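Local coordinates for protein DNA-(apurinic or apyrimidinic site) lyase (Xenopus laevis, PDB 6WCD) that acts as a weak AP endonuclease and a 3'-5' exonuclease in DNA base excision repair, this chain being its catalytic domain, at residues K2-N7 / V290-V295; V16-T21 / A47-Y52; Q111-E116 / Y161-T166; T135-N140 / E169-N174. One frame throughout, in Å; residues are numbered along the deposited sequence.

Contact 1. Residues K2-N7 / V290-V295; sequences KIVSWN and VIMPEV
Val295 sets one methyl over the indole of Trp6, and this is the tight end of the contact. Its CG1 lies 3.9 Å from CH2 of Trp6. CG1 of Val295 is 4.2 Å from the centroid of the six-membered ring of Trp6 and 24° off the ring normal, so this is a CH-pi contact over the face, shifted toward the rim. In Val295 CG1 is anti to the backbone N (chi1 178°), which turns this branch to the indole. The indole is also held through its N-H: NE1 of Trp6 donates a hydrogen bond to the carbonyl O of His300.

The other end is looser. CG2 of Val4 meets the sulfur SD of Met292 at 4.4 Å, a plain apolar touch. No hydrogen bond crosses between the segments. Met292 to Val295 forms a type I beta turn, closed by the bond from Val295 N to Met292 O at 3.2 Å. Pro293 and Glu294 at its corner are exposed to solvent, while the side chains of Met292 and Val295 set out toward strand 2-7. NH2 of Arg264 is hydrogen-bonded to the carbonyl O atoms of Pro293 and Val295.

The loop after strand 286-291 reaches past strand 303-307 to strand 2-7. It lies beside His300, which probably contacts the DNA substrate, as in related enzymes. This sheet is one of the two in the DNase I-like fold of AP endonucleases.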
loop_
_atom_site.group_PDB
_atom_site.type_symbol
_atom_site.label_atom_id
_atom_site.label_comp_id
_atom_site.label_asym_id
_atom_site.label_seq_id
_atom_site.Cartn_x
_atom_site.Cartn_y
_atom_site.Cartn_z
ATOM N N LYS A 2 -12.618 7.677 -3.316
ATOM C CA LYS A 2 -11.938 6.687 -4.133
ATOM C C LYS A 2 -10.485 6.557 -3.746
ATOM O O LYS A 2 -9.818 7.554 -3.441
ATOM C CB LYS A 2 -12.043 7.113 -5.584
ATOM C CG LYS A 2 -13.447 7.028 -6.116
ATOM C CD LYS A 2 -13.583 7.654 -7.484
ATOM C CE LYS A 2 -13.334 9.129 -7.462
ATOM N NZ LYS A 2 -13.847 9.743 -8.737
ATOM N N ILE A 3 -9.980 5.324 -3.767
ATOM C CA ILE A 3 -8.596 5.045 -3.398
ATOM C C ILE A 3 -7.980 4.080 -4.397
ATOM O O ILE A 3 -8.600 3.108 -4.827
ATOM C CB ILE A 3 -8.502 4.489 -1.966
ATOM C CG1 ILE A 3 -7.049 4.330 -1.531
ATOM C CG2 ILE A 3 -9.265 3.172 -1.842
ATOM C CD1 ILE A 3 -6.913 4.238 -0.044
ATOM N N VAL A 4 -6.759 4.388 -4.811
ATOM C CA VAL A 4 -6.034 3.623 -5.802
ATOM C C VAL A 4 -4.754 3.113 -5.170
ATOM O O VAL A 4 -4.121 3.817 -4.368
ATOM C CB VAL A 4 -5.711 4.470 -7.041
ATOM C CG1 VAL A 4 -4.641 3.842 -7.923
ATOM C CG2 VAL A 4 -6.944 4.716 -7.860
ATOM N N SER A 5 -4.368 1.921 -5.555
ATOM C CA SER A 5 -3.057 1.341 -5.223
ATOM C C SER A 5 -2.375 0.927 -6.521
ATOM O O SER A 5 -3.005 0.329 -7.393
ATOM C CB SER A 5 -3.205 0.129 -4.321
ATOM O OG SER A 5 -1.983 -0.410 -3.923
ATOM N N TRP A 6 -1.082 1.218 -6.646
ATOM C CA TRP A 6 -0.361 0.891 -7.866
ATOM C C TRP A 6 1.115 0.699 -7.611
ATOM O O TRP A 6 1.798 1.620 -7.138
ATOM C CB TRP A 6 -0.542 1.994 -8.906
ATOM C CG TRP A 6 -0.040 1.683 -10.304
ATOM C CD1 TRP A 6 0.215 0.434 -10.864
ATOM C CD2 TRP A 6 0.241 2.630 -11.326
ATOM N NE1 TRP A 6 0.590 0.586 -12.149
ATOM C CE2 TRP A 6 0.663 1.941 -12.455
ATOM C CE3 TRP A 6 0.181 4.030 -11.383
ATOM C CZ2 TRP A 6 0.997 2.558 -13.659
ATOM C CZ3 TRP A 6 0.559 4.651 -12.544
ATOM C CH2 TRP A 6 0.940 3.946 -13.685
ATOM N N ASN A 7 1.640 -0.484 -7.952
ATOM C CA ASN A 7 3.084 -0.700 -7.964
ATOM C C ASN A 7 3.544 -0.146 -9.298
ATOM O O ASN A 7 3.267 -0.707 -10.372
ATOM C CB ASN A 7 3.450 -2.156 -7.813
ATOM C CG ASN A 7 4.948 -2.364 -7.910
ATOM O OD1 ASN A 7 5.639 -1.693 -8.656
ATOM N ND2 ASN A 7 5.454 -3.323 -7.164
ATOM N N VAL A 290 -11.983 -2.904 -7.966
ATOM C CA VAL A 290 -11.752 -3.305 -9.333
ATOM C C VAL A 290 -10.252 -3.320 -9.636
ATOM O O VAL A 290 -9.409 -2.796 -8.880
ATOM C CB VAL A 290 -12.460 -2.379 -10.346
ATOM C CG1 VAL A 290 -13.982 -2.275 -10.039
ATOM C CG2 VAL A 290 -11.849 -1.026 -10.339
ATOM N N ILE A 291 -9.942 -3.889 -10.789
ATOM C CA ILE A 291 -8.625 -3.860 -11.427
ATOM C C ILE A 291 -8.713 -2.823 -12.541
ATOM O O ILE A 291 -9.747 -2.678 -13.191
ATOM C CB ILE A 291 -8.230 -5.234 -12.020
ATOM C CG1 ILE A 291 -8.658 -6.389 -11.121
ATOM C CG2 ILE A 291 -6.726 -5.279 -12.315
ATOM C CD1 ILE A 291 -7.965 -6.390 -9.790
ATOM N N MET A 292 -7.618 -2.115 -12.812
ATOM C CA MET A 292 -7.533 -1.121 -13.897
ATOM C C MET A 292 -6.508 -1.546 -14.958
ATOM O O MET A 292 -5.442 -0.940 -15.102
ATOM C CB MET A 292 -7.145 0.240 -13.300
ATOM C CG MET A 292 -8.033 0.790 -12.183
ATOM S SD MET A 292 -7.473 2.414 -11.584
ATOM C CE MET A 292 -8.108 3.437 -12.919
ATOM N N PRO A 293 -6.795 -2.601 -15.730
ATOM C CA PRO A 293 -5.777 -3.132 -16.640
ATOM C C PRO A 293 -5.483 -2.204 -17.811
ATOM O O PRO A 293 -4.485 -2.453 -18.528
ATOM C CB PRO A 293 -6.401 -4.451 -17.118
ATOM C CG PRO A 293 -7.784 -4.298 -16.958
ATOM C CD PRO A 293 -8.011 -3.406 -15.739
ATOM N N GLU A 294 -6.306 -1.177 -18.011
ATOM C CA GLU A 294 -6.084 -0.222 -19.081
ATOM C C GLU A 294 -4.960 0.747 -18.815
ATOM O O GLU A 294 -4.506 1.426 -19.758
ATOM C CB GLU A 294 -7.375 0.585 -19.356
ATOM C CG GLU A 294 -7.793 1.621 -18.280
ATOM C CD GLU A 294 -8.445 1.051 -17.013
ATOM O OE1 GLU A 294 -8.610 -0.174 -16.896
ATOM O OE2 GLU A 294 -8.823 1.880 -16.134
ATOM N N VAL A 295 -4.528 0.877 -17.563
ATOM C CA VAL A 295 -3.510 1.854 -17.207
ATOM C C VAL A 295 -2.136 1.257 -17.475
ATOM O O VAL A 295 -1.753 0.258 -16.832
ATOM C CB VAL A 295 -3.634 2.266 -15.745
ATOM C CG1 VAL A 295 -2.547 3.246 -15.350
ATOM C CG2 VAL A 295 -5.001 2.856 -15.477
#

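Contact 2. Residues V16-T21 / A47-Y52; sequences VGLKET and AIVEGY. With EDO (1,2-ethanediol), chain E.
A helix start packs here on a beta turn, at the edge of the DNase I-like fold and away from the annotated sites. Helix 18-25 begins after Gly17, its N-cap residue. The turn, type II from Val49 to Tyr52, leads from helix 44-47 into strand 53-57. It is closed by the bond from Tyr52 N to Val49 O at 3.0 Å. Gly51 sits at the position of this turn where the backbone angles call for glycine.

Val49 is the apolar centre, and its two methyls part between two neighbours on the helix. CG2 meets CD2 of Leu18 at 3.5 Å, the two side chains crossing at about a right angle. CG1 is trans to the backbone N of its own residue (chi1 -179°) and rests on the helix itself, 3.6 Å from CA of Lys19. Phe71 of strand 68-72 touches both Leu18 and Val49 and continues the buried side.

The outer side is polar and wetter. The Lys19 chain passes over the turn, with CE 3.8 Å from CB of Glu50. It runs extended until its last torsion, where a bend (chi4 -54°) leaves NZ within hydrogen-bonding distance of a 1,2-ethanediol and a water. Its main partner is Asp23, in a salt bridge within the same helix. The amine and the Glu50 carboxylate do not meet directly. O1 of the 1,2-ethanediol, probably from the crystallisation liquor, takes a weak hydrogen bond from NZ of Lys19 and gives a weak one to OE2 of Glu50. The water also links the two residues: it donates to Glu50 O at 2.8 Å and accepts a weak bond from Lys19 NZ at 3.1 Å.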
loop_
_atom_site.group_PDB
_atom_site.type_symbol
_atom_site.label_atom_id
_atom_site.label_comp_id
_atom_site.label_asym_id
_atom_site.label_seq_id
_atom_site.Cartn_x
_atom_site.Cartn_y
_atom_site.Cartn_z
ATOM N N VAL A 16 6.078 9.656 -17.876
ATOM C CA VAL A 16 4.977 10.614 -17.924
ATOM C C VAL A 16 5.109 11.508 -16.694
ATOM O O VAL A 16 5.488 11.025 -15.621
ATOM C CB VAL A 16 3.609 9.895 -17.922
ATOM C CG1 VAL A 16 2.471 10.883 -17.954
ATOM C CG2 VAL A 16 3.509 8.973 -19.115
ATOM N N GLY A 17 4.776 12.786 -16.848
ATOM C CA GLY A 17 4.751 13.654 -15.686
ATOM C C GLY A 17 3.803 13.117 -14.625
ATOM O O GLY A 17 2.713 12.628 -14.924
ATOM N N LEU A 18 4.223 13.212 -13.358
ATOM C CA LEU A 18 3.446 12.588 -12.311
ATOM C C LEU A 18 2.098 13.279 -12.093
ATOM O O LEU A 18 1.104 12.572 -11.834
ATOM C CB LEU A 18 4.274 12.517 -11.027
ATOM C CG LEU A 18 3.657 11.763 -9.881
ATOM C CD1 LEU A 18 3.312 10.340 -10.215
ATOM C CD2 LEU A 18 4.581 11.881 -8.670
ATOM N N LYS A 19 1.982 14.601 -12.263
ATOM C CA LYS A 19 0.680 15.220 -12.112
ATOM C C LYS A 19 -0.328 14.630 -13.082
ATOM O O LYS A 19 -1.459 14.301 -12.706
ATOM C CB LYS A 19 0.764 16.734 -12.302
ATOM C CG LYS A 19 -0.582 17.397 -12.014
ATOM C CD LYS A 19 -0.456 18.888 -11.976
ATOM C CE LYS A 19 -1.771 19.526 -11.547
ATOM N NZ LYS A 19 -2.905 19.076 -12.386
ATOM N N GLU A 20 0.074 14.480 -14.352
ATOM C CA GLU A 20 -0.816 13.917 -15.360
ATOM C C GLU A 20 -1.234 12.506 -14.950
ATOM O O GLU A 20 -2.422 12.154 -15.014
ATOM C CB GLU A 20 -0.125 13.910 -16.729
ATOM C CG GLU A 20 -0.879 13.167 -17.799
ATOM C CD GLU A 20 -0.178 13.161 -19.167
ATOM O OE1 GLU A 20 0.770 13.949 -19.386
ATOM O OE2 GLU A 20 -0.579 12.347 -20.025
ATOM N N THR A 21 -0.257 11.668 -14.547
ATOM C CA THR A 21 -0.578 10.306 -14.132
ATOM C C THR A 21 -1.543 10.286 -12.965
ATOM O O THR A 21 -2.569 9.589 -13.024
ATOM C CB THR A 21 0.729 9.597 -13.785
ATOM O OG1 THR A 21 1.528 9.532 -14.978
ATOM C CG2 THR A 21 0.495 8.204 -13.196
ATOM N N ALA A 47 8.072 13.945 -5.819
ATOM C CA ALA A 47 7.567 13.985 -4.446
ATOM C C ALA A 47 6.495 15.030 -4.244
ATOM O O ALA A 47 5.556 14.786 -3.472
ATOM C CB ALA A 47 8.721 14.242 -3.482
ATOM N N ILE A 48 6.589 16.184 -4.882
ATOM C CA ILE A 48 5.686 17.305 -4.659
ATOM C C ILE A 48 4.924 17.537 -5.949
ATOM O O ILE A 48 5.509 17.908 -6.983
ATOM C CB ILE A 48 6.450 18.543 -4.183
ATOM C CG1 ILE A 48 7.015 18.220 -2.790
ATOM C CG2 ILE A 48 5.493 19.741 -4.029
ATOM C CD1 ILE A 48 7.870 19.276 -2.206
ATOM N N VAL A 49 3.611 17.284 -5.918
ATOM C CA VAL A 49 2.776 17.421 -7.090
ATOM C C VAL A 49 1.650 18.402 -6.788
ATOM O O VAL A 49 0.956 18.252 -5.763
ATOM C CB VAL A 49 2.190 16.039 -7.490
ATOM C CG1 VAL A 49 1.356 16.179 -8.702
ATOM C CG2 VAL A 49 3.316 15.045 -7.745
ATOM N N GLU A 50 1.438 19.327 -7.691
ATOM C CA GLU A 50 0.362 20.318 -7.548
ATOM C C GLU A 50 -0.977 19.616 -7.356
ATOM O O GLU A 50 -1.333 18.724 -8.127
ATOM C CB GLU A 50 0.296 21.208 -8.780
ATOM C CG GLU A 50 -0.731 22.313 -8.647
ATOM C CD GLU A 50 -0.932 23.071 -9.951
ATOM O OE1 GLU A 50 -0.017 23.045 -10.800
ATOM O OE2 GLU A 50 -2.013 23.675 -10.129
ATOM N N GLY A 51 -1.739 20.058 -6.345
ATOM C CA GLY A 51 -3.010 19.454 -6.047
ATOM C C GLY A 51 -2.991 18.301 -5.058
ATOM O O GLY A 51 -4.058 17.755 -4.732
ATOM N N TYR A 52 -1.829 17.891 -4.580
ATOM C CA TYR A 52 -1.735 16.790 -3.655
ATOM C C TYR A 52 -0.793 17.141 -2.523
ATOM O O TYR A 52 0.125 17.961 -2.685
ATOM C CB TYR A 52 -1.175 15.519 -4.296
ATOM C CG TYR A 52 -2.012 15.019 -5.461
ATOM C CD1 TYR A 52 -1.818 15.557 -6.722
ATOM C CD2 TYR A 52 -3.021 14.083 -5.289
ATOM C CE1 TYR A 52 -2.595 15.143 -7.823
ATOM C CE2 TYR A 52 -3.827 13.668 -6.399
ATOM C CZ TYR A 52 -3.585 14.219 -7.629
ATOM O OH TYR A 52 -4.420 13.811 -8.678
HETATM C C1 EDO E . -5.108 20.928 -9.808
HETATM O O1 EDO E . -4.380 21.456 -10.924
HETATM C C2 EDO E . -4.678 21.656 -8.538
HETATM O O2 EDO E . -5.671 21.469 -7.518
HETATM O O HOH W 1 -3.591 17.943 -9.591
#

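Contact 3. Residues Q111-E116 / Y161-T166; sequences QSLDQE and YHLLQT
Leu163 reaches Leu113 with a single methyl. Its CD2 lies 3.9 Å from CB of Leu113 and 4.0 Å from CD1 of the same residue, so it sits against the root and one branch of that side chain. CG of Leu163 is turned away from its backbone N (chi1 -178°), which carries CD2 out toward helix 107-114. In Leu113 CG is anti to the carbonyl carbon (chi1 -70°), and this leaves both CB and CD1 facing the methyl. The same methyl, CD2 of Leu163, comes 4.4 Å from OD1 of Asp114, at the limit of contact.

This is a small apolar contact between two helices, with no hydrogen bond across it. The end of the short helix 107-114 leans on the middle of helix 152-173, one of the helices that cover the outer face of a sheet in the DNase I-like fold.

Further out, Asp114 is held by Leu85 and Ser86, in a loop and part of an inferred Claspin-like motif: OD1 accepts from Leu85 N, and OD2 is hydrogen-bonded to Ser86 OG. Tyr156 and Phe160 of helix 152-173 also pack on Leu113. Tyr156 OH bonds the carbonyl O of Ser112.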
loop_
_atom_site.group_PDB
_atom_site.type_symbol
_atom_site.label_atom_id
_atom_site.label_comp_id
_atom_site.label_asym_id
_atom_site.label_seq_id
_atom_site.Cartn_x
_atom_site.Cartn_y
_atom_site.Cartn_z
ATOM N N GLN A 111 14.335 -2.441 13.085
ATOM C CA GLN A 111 14.956 -1.440 12.231
ATOM C C GLN A 111 15.145 -1.995 10.831
ATOM O O GLN A 111 14.875 -1.324 9.834
ATOM C CB GLN A 111 16.306 -0.992 12.814
ATOM C CG GLN A 111 16.962 0.115 12.006
ATOM C CD GLN A 111 17.722 1.104 12.871
ATOM O OE1 GLN A 111 17.879 0.903 14.079
ATOM N NE2 GLN A 111 18.195 2.184 12.257
ATOM N N SER A 112 15.583 -3.239 10.753
ATOM C CA SER A 112 15.810 -3.847 9.443
ATOM C C SER A 112 14.543 -3.965 8.644
ATOM O O SER A 112 14.556 -3.761 7.426
ATOM C CB SER A 112 16.408 -5.223 9.594
ATOM O OG SER A 112 17.699 -5.126 10.129
ATOM N N LEU A 113 13.427 -4.309 9.308
ATOM C CA LEU A 113 12.160 -4.466 8.615
ATOM C C LEU A 113 11.599 -3.144 8.160
ATOM O O LEU A 113 10.783 -3.116 7.235
ATOM C CB LEU A 113 11.171 -5.204 9.530
ATOM C CG LEU A 113 11.453 -6.654 9.781
ATOM C CD1 LEU A 113 10.710 -7.225 10.959
ATOM C CD2 LEU A 113 11.151 -7.451 8.478
ATOM N N ASP A 114 11.964 -2.023 8.813
ATOM C CA ASP A 114 11.429 -0.723 8.486
ATOM C C ASP A 114 12.353 0.184 7.675
ATOM O O ASP A 114 11.888 1.209 7.165
ATOM C CB ASP A 114 11.025 0.016 9.776
ATOM C CG ASP A 114 9.578 -0.166 10.098
ATOM O OD1 ASP A 114 8.827 -0.786 9.300
ATOM O OD2 ASP A 114 9.184 0.365 11.167
ATOM N N GLN A 115 13.593 -0.228 7.410
ATOM C CA GLN A 115 14.537 0.677 6.772
ATOM C C GLN A 115 14.556 0.596 5.251
ATOM O O GLN A 115 15.435 1.205 4.634
ATOM C CB GLN A 115 15.953 0.417 7.303
ATOM C CG GLN A 115 16.517 -0.889 6.872
ATOM C CD GLN A 115 17.919 -1.152 7.401
ATOM O OE1 GLN A 115 18.487 -0.354 8.159
ATOM N NE2 GLN A 115 18.478 -2.298 7.030
ATOM N N GLU A 116 13.685 -0.170 4.624
ATOM C CA GLU A 116 13.725 -0.329 3.179
ATOM C C GLU A 116 12.605 0.426 2.460
ATOM O O GLU A 116 12.370 0.206 1.272
ATOM C CB GLU A 116 13.667 -1.816 2.799
ATOM C CG GLU A 116 14.874 -2.583 3.280
ATOM C CD GLU A 116 14.972 -4.028 2.776
ATOM O OE1 GLU A 116 14.119 -4.505 1.957
ATOM O OE2 GLU A 116 15.934 -4.723 3.246
ATOM N N TYR A 161 5.532 -9.822 6.935
ATOM C CA TYR A 161 4.126 -10.150 7.024
ATOM C C TYR A 161 3.648 -10.214 8.473
ATOM O O TYR A 161 2.566 -9.700 8.780
ATOM C CB TYR A 161 3.880 -11.492 6.378
ATOM C CG TYR A 161 3.891 -11.558 4.868
ATOM C CD1 TYR A 161 3.612 -10.477 4.080
ATOM C CD2 TYR A 161 4.077 -12.779 4.247
ATOM C CE1 TYR A 161 3.561 -10.609 2.678
ATOM C CE2 TYR A 161 4.010 -12.913 2.846
ATOM C CZ TYR A 161 3.736 -11.811 2.087
ATOM O OH TYR A 161 3.645 -11.985 0.675
ATOM N N HIS A 162 4.455 -10.809 9.357
ATOM C CA HIS A 162 4.021 -10.914 10.748
ATOM C C HIS A 162 3.979 -9.536 11.391
ATOM O O HIS A 162 3.027 -9.215 12.120
ATOM C CB HIS A 162 4.981 -11.843 11.490
ATOM C CG HIS A 162 4.598 -12.122 12.905
ATOM N ND1 HIS A 162 3.355 -12.589 13.266
ATOM C CD2 HIS A 162 5.322 -12.056 14.049
ATOM C CE1 HIS A 162 3.315 -12.764 14.578
ATOM N NE2 HIS A 162 4.496 -12.446 15.076
ATOM N N LEU A 163 4.941 -8.689 11.085
ATOM C CA LEU A 163 4.888 -7.315 11.603
ATOM C C LEU A 163 3.690 -6.535 11.058
ATOM O O LEU A 163 3.040 -5.767 11.796
ATOM C CB LEU A 163 6.201 -6.589 11.268
ATOM C CG LEU A 163 6.357 -5.137 11.772
ATOM C CD1 LEU A 163 6.319 -5.177 13.274
ATOM C CD2 LEU A 163 7.692 -4.579 11.246
ATOM N N LEU A 164 3.410 -6.655 9.777
ATOM C CA LEU A 164 2.254 -6.002 9.172
ATOM C C LEU A 164 0.970 -6.432 9.846
ATOM O O LEU A 164 0.142 -5.582 10.195
ATOM C CB LEU A 164 2.232 -6.342 7.687
ATOM C CG LEU A 164 0.977 -5.919 6.919
ATOM C CD1 LEU A 164 0.783 -4.407 6.967
ATOM C CD2 LEU A 164 1.138 -6.397 5.472
ATOM N N GLN A 165 0.788 -7.736 10.067
ATOM C CA GLN A 165 -0.406 -8.204 10.772
ATOM C C GLN A 165 -0.486 -7.622 12.164
ATOM O O GLN A 165 -1.568 -7.162 12.610
ATOM C CB GLN A 165 -0.436 -9.731 10.794
ATOM C CG GLN A 165 -1.594 -10.281 11.539
ATOM C CD GLN A 165 -1.787 -11.738 11.316
ATOM O OE1 GLN A 165 -0.907 -12.431 10.820
ATOM N NE2 GLN A 165 -2.953 -12.243 11.742
ATOM N N THR A 166 0.619 -7.663 12.889
ATOM C CA THR A 166 0.633 -7.147 14.256
ATOM C C THR A 166 0.187 -5.696 14.277
ATOM O O THR A 166 -0.637 -5.287 15.101
ATOM C CB THR A 166 2.035 -7.294 14.839
ATOM O OG1 THR A 166 2.374 -8.683 14.952
ATOM C CG2 THR A 166 2.090 -6.718 16.261
#

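Contact 4. Residues T135-N140 / E169-N174; sequences TLTVIN and EAILQN
This is a buried helix-on-sheet contact inside a beta-alpha-beta unit. Strand 133-142 leads into helix 152-173, which leads on to strand 177-181, parallel to the first. The contact joins the first strand to the C-terminal part of helix 152-173, and no hydrogen bond crosses it.

Ile171 carries the helix side alone. Its two branches go to two residues of the strand, Thr137 and Ile139, both pointing to the helix. CG2 of Ile171, anti to its backbone N, rests on Thr137, 3.6 Å from OG1 and 3.9 Å from CB. The two side chains cross at about a right angle. The longer branch ends at CD1, which meets CD1 of Ile139 at 4.1 Å. Here the two isoleucines reach toward each other tip to tip. The same CD1 of Ile171 is 4.2 Å from CG2 of Thr137, so the threonine touches both branches.

The hydroxyl of Thr137 is the polar atom among the touching side chains. With OG1 trans to the carbonyl carbon (chi1 -59°), the oxygen comes to lie against CG2 of Ile171. This buried hydroxyl is satisfied by a hydrogen bond with NE2 of Gln123 on the neighbouring strand. The methyl of Ile171 therefore packs against an oxygen that is already bonded.

Strand 133-142 lies between strands 119-127 and 177-181 in its sheet. From helix 152-173 Ile171 spans all three, since it also touches Leu121 on strand 119-127 and Val178 on strand 177-181.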
loop_
_atom_site.group_PDB
_atom_site.type_symbol
_atom_site.label_atom_id
_atom_site.label_comp_id
_atom_site.label_asym_id
_atom_site.label_seq_id
_atom_site.Cartn_x
_atom_site.Cartn_y
_atom_site.Cartn_z
ATOM N N THR A 135 -12.227 7.055 12.375
ATOM C CA THR A 135 -10.897 7.112 11.810
ATOM C C THR A 135 -10.726 5.999 10.790
ATOM O O THR A 135 -11.208 4.871 11.010
ATOM C CB THR A 135 -9.862 6.972 12.933
ATOM O OG1 THR A 135 -10.058 8.030 13.877
ATOM C CG2 THR A 135 -8.460 7.005 12.390
ATOM N N LEU A 136 -10.053 6.303 9.686
ATOM C CA LEU A 136 -9.629 5.312 8.694
ATOM C C LEU A 136 -8.123 5.402 8.566
ATOM O O LEU A 136 -7.580 6.461 8.212
ATOM C CB LEU A 136 -10.265 5.607 7.362
ATOM C CG LEU A 136 -9.775 4.797 6.201
ATOM C CD1 LEU A 136 -10.153 3.335 6.360
ATOM C CD2 LEU A 136 -10.370 5.310 4.877
ATOM N N THR A 137 -7.436 4.299 8.854
ATOM C CA THR A 137 -6.001 4.249 8.671
ATOM C C THR A 137 -5.683 3.464 7.418
ATOM O O THR A 137 -6.150 2.333 7.258
ATOM C CB THR A 137 -5.322 3.623 9.886
ATOM O OG1 THR A 137 -5.631 4.380 11.052
ATOM C CG2 THR A 137 -3.805 3.682 9.741
ATOM N N VAL A 138 -4.900 4.059 6.513
ATOM C CA VAL A 138 -4.461 3.476 5.262
ATOM C C VAL A 138 -3.006 3.058 5.399
ATOM O O VAL A 138 -2.129 3.895 5.682
ATOM C CB VAL A 138 -4.648 4.496 4.123
ATOM C CG1 VAL A 138 -4.100 3.967 2.853
ATOM C CG2 VAL A 138 -6.096 4.879 3.979
ATOM N N ILE A 139 -2.737 1.761 5.238
ATOM C CA ILE A 139 -1.416 1.201 5.352
ATOM C C ILE A 139 -0.984 0.786 3.964
ATOM O O ILE A 139 -1.519 -0.180 3.430
ATOM C CB ILE A 139 -1.423 -0.004 6.281
ATOM C CG1 ILE A 139 -2.077 0.358 7.615
ATOM C CG2 ILE A 139 -0.005 -0.522 6.497
ATOM C CD1 ILE A 139 -2.102 -0.795 8.653
ATOM N N ASN A 140 -0.019 1.499 3.410
ATOM C CA ASN A 140 0.447 1.353 2.025
ATOM C C ASN A 140 1.756 0.563 2.082
ATOM O O ASN A 140 2.745 1.055 2.646
ATOM C CB ASN A 140 0.642 2.748 1.435
ATOM C CG ASN A 140 1.300 2.761 0.086
ATOM O OD1 ASN A 140 1.501 1.706 -0.503
ATOM N ND2 ASN A 140 1.647 3.944 -0.401
ATOM N N GLU A 169 -3.672 -5.108 13.025
ATOM C CA GLU A 169 -4.653 -5.551 14.020
ATOM C C GLU A 169 -4.624 -4.669 15.258
ATOM O O GLU A 169 -5.685 -4.429 15.875
ATOM C CB GLU A 169 -4.429 -7.029 14.344
ATOM C CG GLU A 169 -4.763 -7.878 13.127
ATOM C CD GLU A 169 -4.664 -9.369 13.370
ATOM O OE1 GLU A 169 -4.330 -9.814 14.505
ATOM O OE2 GLU A 169 -4.926 -10.099 12.405
ATOM N N ALA A 170 -3.466 -4.122 15.620
ATOM C CA ALA A 170 -3.430 -3.263 16.798
ATOM C C ALA A 170 -4.128 -1.940 16.520
ATOM O O ALA A 170 -4.876 -1.437 17.376
ATOM C CB ALA A 170 -1.994 -2.993 17.235
ATOM N N ILE A 171 -3.940 -1.396 15.328
ATOM C CA ILE A 171 -4.661 -0.159 14.989
ATOM C C ILE A 171 -6.150 -0.446 14.990
ATOM O O ILE A 171 -6.949 0.324 15.539
ATOM C CB ILE A 171 -4.181 0.391 13.635
ATOM C CG1 ILE A 171 -2.717 0.809 13.751
ATOM C CG2 ILE A 171 -5.069 1.539 13.169
ATOM C CD1 ILE A 171 -2.021 1.019 12.378
ATOM N N LEU A 172 -6.553 -1.579 14.416
ATOM C CA LEU A 172 -7.975 -1.914 14.323
ATOM C C LEU A 172 -8.580 -2.103 15.699
ATOM O O LEU A 172 -9.704 -1.653 15.967
ATOM C CB LEU A 172 -8.163 -3.157 13.472
ATOM C CG LEU A 172 -9.582 -3.625 13.203
ATOM C CD1 LEU A 172 -10.230 -2.550 12.327
ATOM C CD2 LEU A 172 -9.579 -5.008 12.537
ATOM N N GLN A 173 -7.817 -2.713 16.622
ATOM C CA GLN A 173 -8.306 -2.912 17.976
ATOM C C GLN A 173 -8.557 -1.591 18.697
ATOM O O GLN A 173 -9.413 -1.534 19.609
ATOM C CB GLN A 173 -7.298 -3.784 18.738
ATOM C CG GLN A 173 -7.668 -4.070 20.204
ATOM C CD GLN A 173 -8.975 -4.827 20.330
ATOM O OE1 GLN A 173 -9.429 -5.471 19.383
ATOM N NE2 GLN A 173 -9.595 -4.742 21.498
ATOM N N ASN A 174 -7.886 -0.519 18.301
ATOM C CA ASN A 174 -8.067 0.792 18.921
ATOM C C ASN A 174 -9.367 1.462 18.487
ATOM O O ASN A 174 -9.737 2.481 19.086
ATOM C CB ASN A 174 -6.860 1.682 18.604
ATOM C CG ASN A 174 -6.766 2.891 19.505
ATOM O OD1 ASN A 174 -6.768 4.029 19.038
ATOM N ND2 ASN A 174 -6.682 2.648 20.812
#

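From the N terminus, strand 2-7 opens contact 1, which closes only at 290-295 and so encloses the other three. Contact 2 opens next, with the following helix, and closes at 47-52 before contact 3 begins. Trp6 CZ3 and Thr21 CG2, 3.6 Å apart, join it to contact 1. Contacts 3 and 4 cross: 111-116, 135-140, 161-166 and 169-174 alternate, and both contacts end on helix 152-173. Leu164 CD1 and Ile139 CG2 link them at 4.0 Å. Contact 1 lies on the six-stranded sheet and contact 2 beside it. Contact 4 ties helix 152-173 to the other sheet, and contact 3 adds helix 107-114 to that helix. Ile3 packs on Val138 between the two sheets.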